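Alginase (Pseudoalteromonas, PDB 4Q8K) probably cleaves alginate as a polysaccharide lyase of family 18, breaking the uronic acid chain by beta-elimination. Local coordinates at residues V173-Q178 with N185-E190; V199-T204 with V289-G294. All coordinates share one frame; numbering follows the deposited sequence.

Contact 1: V173-Q178 with N185-E190; sequences VPLEAQ and NGWRHE. With SO4 (sulfate ion), chain D.
The backbone N of Val173 donates to ND1 of His189 over 3.0 Å; the N-H...N angle is 164° and the donor sits in the imidazole plane. With CG of His189 anti to the backbone N (chi1 -155°), the ring reaches this N-cap residue of helix 174-177. The methyl of Ala177 then lies over one imidazole face, 3.5 Å from CB to the ring centroid, so the ring is met at its edge by the N-cap residue and over a face by the helix. At the other end, CA of Gln178 stands 3.7 Å from the centroid of the five-membered ring of Trp187, only 12° off its normal, and CB of Gln178 lies 3.6 Å from CE2 of Trp187, with CG following along the same indole face. The fold here is a beta-sandwich of the concanavalin type: the helix packs on strand 186-193, whose alternate residues Trp187 and His189 point toward it. Pro174 touches both, its CB 4.1 Å from CB of Trp187, while CD2 of Leu175 approaches CE3 of Trp187 at 4.1 Å. Were the indole of Trp187 cut back to an alanine, Gln178 and Leu175 would probably lose the surface they lie on and a gap open toward Phe343 and Phe347. Arg188 points away from the helix; its NH1 bonds O3 of the sulfate at 2.9 Å and its NH2 bonds O4 at 3.2 Å, a two-pronged grip at the guanidinium edge. Glu157 pairs with the same NH1, and Thr181 binds the sulfate, probably a crystallisation ion.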
# COMPACT_ATOMS: atom_id res chain seq x y z
N VAL A 173 4.40 -3.12 -10.48
CA VAL A 173 5.85 -3.03 -10.64
C VAL A 173 6.26 -1.56 -10.78
O VAL A 173 6.42 -1.06 -11.90
CB VAL A 173 6.29 -3.81 -11.87
CG1 VAL A 173 6.43 -5.30 -11.53
CG2 VAL A 173 5.29 -3.61 -13.02
N PRO A 174 6.42 -0.87 -9.66
CA PRO A 174 6.73 0.57 -9.64
C PRO A 174 8.10 0.90 -10.24
O PRO A 174 8.28 2.02 -10.72
CB PRO A 174 6.68 0.91 -8.15
CG PRO A 174 6.97 -0.39 -7.46
CD PRO A 174 6.28 -1.41 -8.29
N LEU A 175 9.04 -0.04 -10.24
CA LEU A 175 10.33 0.20 -10.88
C LEU A 175 10.17 0.33 -12.39
O LEU A 175 11.06 0.86 -13.07
CB LEU A 175 11.34 -0.91 -10.58
CG LEU A 175 11.74 -1.09 -9.11
CD1 LEU A 175 12.55 -2.37 -8.96
CD2 LEU A 175 12.50 0.12 -8.58
N GLU A 176 9.09 -0.21 -12.93
CA GLU A 176 8.77 -0.09 -14.35
C GLU A 176 7.75 1.02 -14.63
O GLU A 176 7.92 1.85 -15.51
CB GLU A 176 8.32 -1.44 -14.91
CG GLU A 176 9.29 -2.57 -14.65
CD GLU A 176 8.76 -3.93 -15.02
OE1 GLU A 176 8.26 -4.07 -16.14
OE2 GLU A 176 8.83 -4.88 -14.22
N ALA A 177 6.67 1.04 -13.85
CA ALA A 177 5.64 2.07 -14.03
C ALA A 177 6.15 3.45 -13.65
O ALA A 177 5.83 4.45 -14.31
CB ALA A 177 4.39 1.72 -13.23
N GLN A 178 6.94 3.50 -12.58
CA GLN A 178 7.64 4.72 -12.18
C GLN A 178 6.71 5.93 -12.04
O GLN A 178 7.06 7.05 -12.40
CB GLN A 178 8.80 5.02 -13.17
CG GLN A 178 9.70 3.81 -13.44
CD GLN A 178 10.81 4.06 -14.47
OE1 GLN A 178 11.64 3.19 -14.72
NE2 GLN A 178 10.81 5.24 -15.07
N ASN A 185 6.94 10.23 -2.46
CA ASN A 185 8.27 10.00 -1.94
C ASN A 185 8.77 8.66 -2.45
O ASN A 185 9.27 7.84 -1.74
CB ASN A 185 8.30 10.15 -0.40
CG ASN A 185 6.92 10.00 0.23
OD1 ASN A 185 6.35 8.93 0.18
ND2 ASN A 185 6.32 11.11 0.66
N GLY A 186 8.59 8.45 -3.73
CA GLY A 186 9.02 7.22 -4.35
C GLY A 186 8.39 7.03 -5.71
O GLY A 186 8.05 8.00 -6.39
N TRP A 187 8.25 5.77 -6.10
CA TRP A 187 7.59 5.41 -7.35
C TRP A 187 6.41 4.54 -7.00
O TRP A 187 6.51 3.72 -6.09
CB TRP A 187 8.54 4.61 -8.22
CG TRP A 187 9.39 5.43 -9.12
CD1 TRP A 187 9.23 6.75 -9.44
CD2 TRP A 187 10.57 5.00 -9.80
NE1 TRP A 187 10.23 7.16 -10.30
CE2 TRP A 187 11.06 6.10 -10.54
CE3 TRP A 187 11.25 3.78 -9.87
CZ2 TRP A 187 12.20 6.01 -11.32
CZ3 TRP A 187 12.38 3.69 -10.66
CH2 TRP A 187 12.84 4.81 -11.37
N ARG A 188 5.31 4.68 -7.73
CA ARG A 188 4.15 3.84 -7.46
C ARG A 188 3.55 3.18 -8.69
O ARG A 188 3.72 3.64 -9.83
CB ARG A 188 3.05 4.62 -6.71
CG ARG A 188 2.20 5.50 -7.62
CD ARG A 188 1.29 6.41 -6.83
NE ARG A 188 2.04 7.29 -5.94
CZ ARG A 188 1.49 8.22 -5.17
NH1 ARG A 188 0.18 8.40 -5.16
NH2 ARG A 188 2.27 8.98 -4.40
N HIS A 189 2.84 2.09 -8.43
CA HIS A 189 1.99 1.43 -9.41
C HIS A 189 0.77 1.02 -8.60
O HIS A 189 0.86 0.10 -7.78
CB HIS A 189 2.68 0.22 -9.98
CG HIS A 189 2.20 -0.17 -11.34
ND1 HIS A 189 2.56 -1.34 -11.95
CD2 HIS A 189 1.37 0.47 -12.21
CE1 HIS A 189 1.99 -1.41 -13.15
NE2 HIS A 189 1.27 -0.33 -13.33
N GLU A 190 -0.36 1.69 -8.81
CA GLU A 190 -1.42 1.70 -7.80
C GLU A 190 -2.79 2.02 -8.40
O GLU A 190 -2.89 2.74 -9.40
CB GLU A 190 -1.04 2.78 -6.80
CG GLU A 190 -1.89 2.94 -5.58
CD GLU A 190 -1.32 4.01 -4.67
OE1 GLU A 190 -1.53 5.22 -4.95
OE2 GLU A 190 -0.65 3.64 -3.69
S SO4 D . 0.05 11.80 -2.91
O1 SO4 D . -0.51 13.12 -3.20
O2 SO4 D . -0.18 11.48 -1.50
O3 SO4 D . -0.59 10.81 -3.78
O4 SO4 D . 1.49 11.81 -3.17

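Contact 2: V199-T204 with V289-G294; sequences VAMTQT and VVNNYG
Asn291 reaches from the end of strand 284-292 into the 3-10 segment 201-203, its CB carrying CG anti to the backbone N (chi1 172°). CG is the first atom to touch across the contact, 3.6 Å from the methyl CE of Met201, whose chain is bent at both chi2 and chi3 to bring that methyl against the amide. At the tip the two polar atoms divide their work. ND2 donates to the carbonyl O of Met201 at 3.2 Å, with an N-H...O angle of 156°, on a lone pair in the carbonyl plane; Glu206 takes ND2 as well. OD1 turns back on its own segment and accepts from the N of Gly294 at 2.9 Å. The amide is thereby fixed in rotation by partners at both ends.

Beside it, the N of Tyr293 donates to the O of Thr204 at 3.0 Å, the donor tilted out of the carbonyl plane. The tyrosine ring follows the backbone of 202-204: the O of Thr202 lies at its edge, 3.4 Å from CD1, whereas the C of Thr204 sits over one face, 3.7 Å from CE1. Thr202 sends its own hydroxyl to Asp311. Tyr293 and Gly294 both have positive phi, which fits a type I' turn; that turn joins strand 284-292 to strand 295-300 as a tight beta-hairpin, with the Asx motif of Asn291 spanning it.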
# COMPACT_ATOMS: atom_id res chain seq x y z
N VAL A 199 -16.27 9.78 -0.28
CA VAL A 199 -17.07 10.32 0.81
C VAL A 199 -16.29 10.14 2.10
O VAL A 199 -15.12 9.75 2.08
CB VAL A 199 -18.44 9.64 0.90
CG1 VAL A 199 -19.31 10.03 -0.31
CG2 VAL A 199 -18.28 8.12 0.99
N ALA A 200 -16.92 10.42 3.23
CA ALA A 200 -16.24 10.30 4.52
C ALA A 200 -15.94 8.84 4.85
O ALA A 200 -16.63 7.94 4.37
CB ALA A 200 -17.06 10.95 5.62
N MET A 201 -14.91 8.61 5.65
CA MET A 201 -14.63 7.25 6.12
C MET A 201 -15.87 6.67 6.81
O MET A 201 -16.20 5.50 6.63
CB MET A 201 -13.44 7.22 7.08
CG MET A 201 -12.08 7.44 6.39
SD MET A 201 -11.62 6.07 5.31
CE MET A 201 -11.24 4.77 6.46
N THR A 202 -16.55 7.51 7.57
CA THR A 202 -17.73 7.10 8.33
C THR A 202 -18.98 6.92 7.47
O THR A 202 -20.06 6.61 7.99
CB THR A 202 -18.06 8.13 9.43
OG1 THR A 202 -18.13 9.44 8.86
CG2 THR A 202 -16.99 8.11 10.52
N GLN A 203 -18.86 7.11 6.16
CA GLN A 203 -20.01 6.99 5.29
C GLN A 203 -19.95 5.81 4.34
O GLN A 203 -20.77 5.69 3.45
CB GLN A 203 -20.23 8.27 4.49
CG GLN A 203 -20.60 9.46 5.35
CD GLN A 203 -20.82 10.70 4.52
OE1 GLN A 203 -20.03 11.01 3.63
NE2 GLN A 203 -21.92 11.40 4.80
N THR A 204 -18.96 4.93 4.48
CA THR A 204 -18.93 3.71 3.70
C THR A 204 -18.63 2.46 4.45
O THR A 204 -17.93 2.48 5.41
CB THR A 204 -17.86 3.70 2.58
OG1 THR A 204 -16.58 3.98 3.12
CG2 THR A 204 -18.14 4.70 1.58
N VAL A 289 -8.75 -5.93 4.30
CA VAL A 289 -8.91 -4.61 4.88
C VAL A 289 -10.39 -4.27 4.88
O VAL A 289 -11.03 -4.31 3.83
CB VAL A 289 -8.15 -3.55 4.05
CG1 VAL A 289 -8.34 -2.17 4.65
CG2 VAL A 289 -6.68 -3.90 3.98
N VAL A 290 -10.91 -3.94 6.05
CA VAL A 290 -12.31 -3.56 6.17
C VAL A 290 -12.44 -2.17 6.75
O VAL A 290 -11.82 -1.86 7.77
CB VAL A 290 -13.08 -4.54 7.08
CG1 VAL A 290 -14.55 -4.15 7.13
CG2 VAL A 290 -12.90 -5.97 6.59
N ASN A 291 -13.23 -1.32 6.10
CA ASN A 291 -13.62 -0.05 6.67
C ASN A 291 -15.10 -0.12 6.98
O ASN A 291 -15.92 0.03 6.08
CB ASN A 291 -13.39 1.10 5.71
CG ASN A 291 -13.99 2.40 6.22
OD1 ASN A 291 -14.16 2.58 7.43
ND2 ASN A 291 -14.32 3.29 5.31
N ASN A 292 -15.43 -0.37 8.24
CA ASN A 292 -16.82 -0.42 8.68
C ASN A 292 -17.26 0.95 9.20
O ASN A 292 -17.27 1.18 10.40
CB ASN A 292 -16.97 -1.49 9.78
CG ASN A 292 -18.41 -1.67 10.21
OD1 ASN A 292 -19.34 -1.22 9.53
ND2 ASN A 292 -18.62 -2.31 11.36
N TYR A 293 -17.61 1.84 8.28
CA TYR A 293 -18.05 3.19 8.62
C TYR A 293 -17.14 3.90 9.63
O TYR A 293 -17.61 4.52 10.59
CB TYR A 293 -19.51 3.17 9.12
CG TYR A 293 -20.48 2.63 8.09
CD1 TYR A 293 -21.02 3.45 7.11
CD2 TYR A 293 -20.85 1.28 8.08
CE1 TYR A 293 -21.90 2.97 6.17
CE2 TYR A 293 -21.73 0.79 7.14
CZ TYR A 293 -22.25 1.63 6.18
OH TYR A 293 -23.12 1.15 5.23
N GLY A 294 -15.83 3.80 9.41
CA GLY A 294 -14.87 4.53 10.21
C GLY A 294 -14.08 3.65 11.16
O GLY A 294 -13.10 4.09 11.75

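Contacts 1 and 2 lie on opposite sides of the chain's centre, with their own centres 27 Å apart and nearest atoms about 12 Å apart, so neither touches the other. They follow in series: strand 186-193, on which the helix of contact 1 packs, runs toward the loop that supplies 199-204. Contact 1 joins the helix following strand 169-172 of one sheet to strand 186-193 of the other; contact 2 lies at the end of the neighbouring strands 204-216 and 284-292. His227, on strand 221-228 of the sheet that holds 186-193, touches Met201 and Asn291, tying contact 2 to that layer. Neither contact includes a calcium ligand; the sulfate belongs to contact 1 alone.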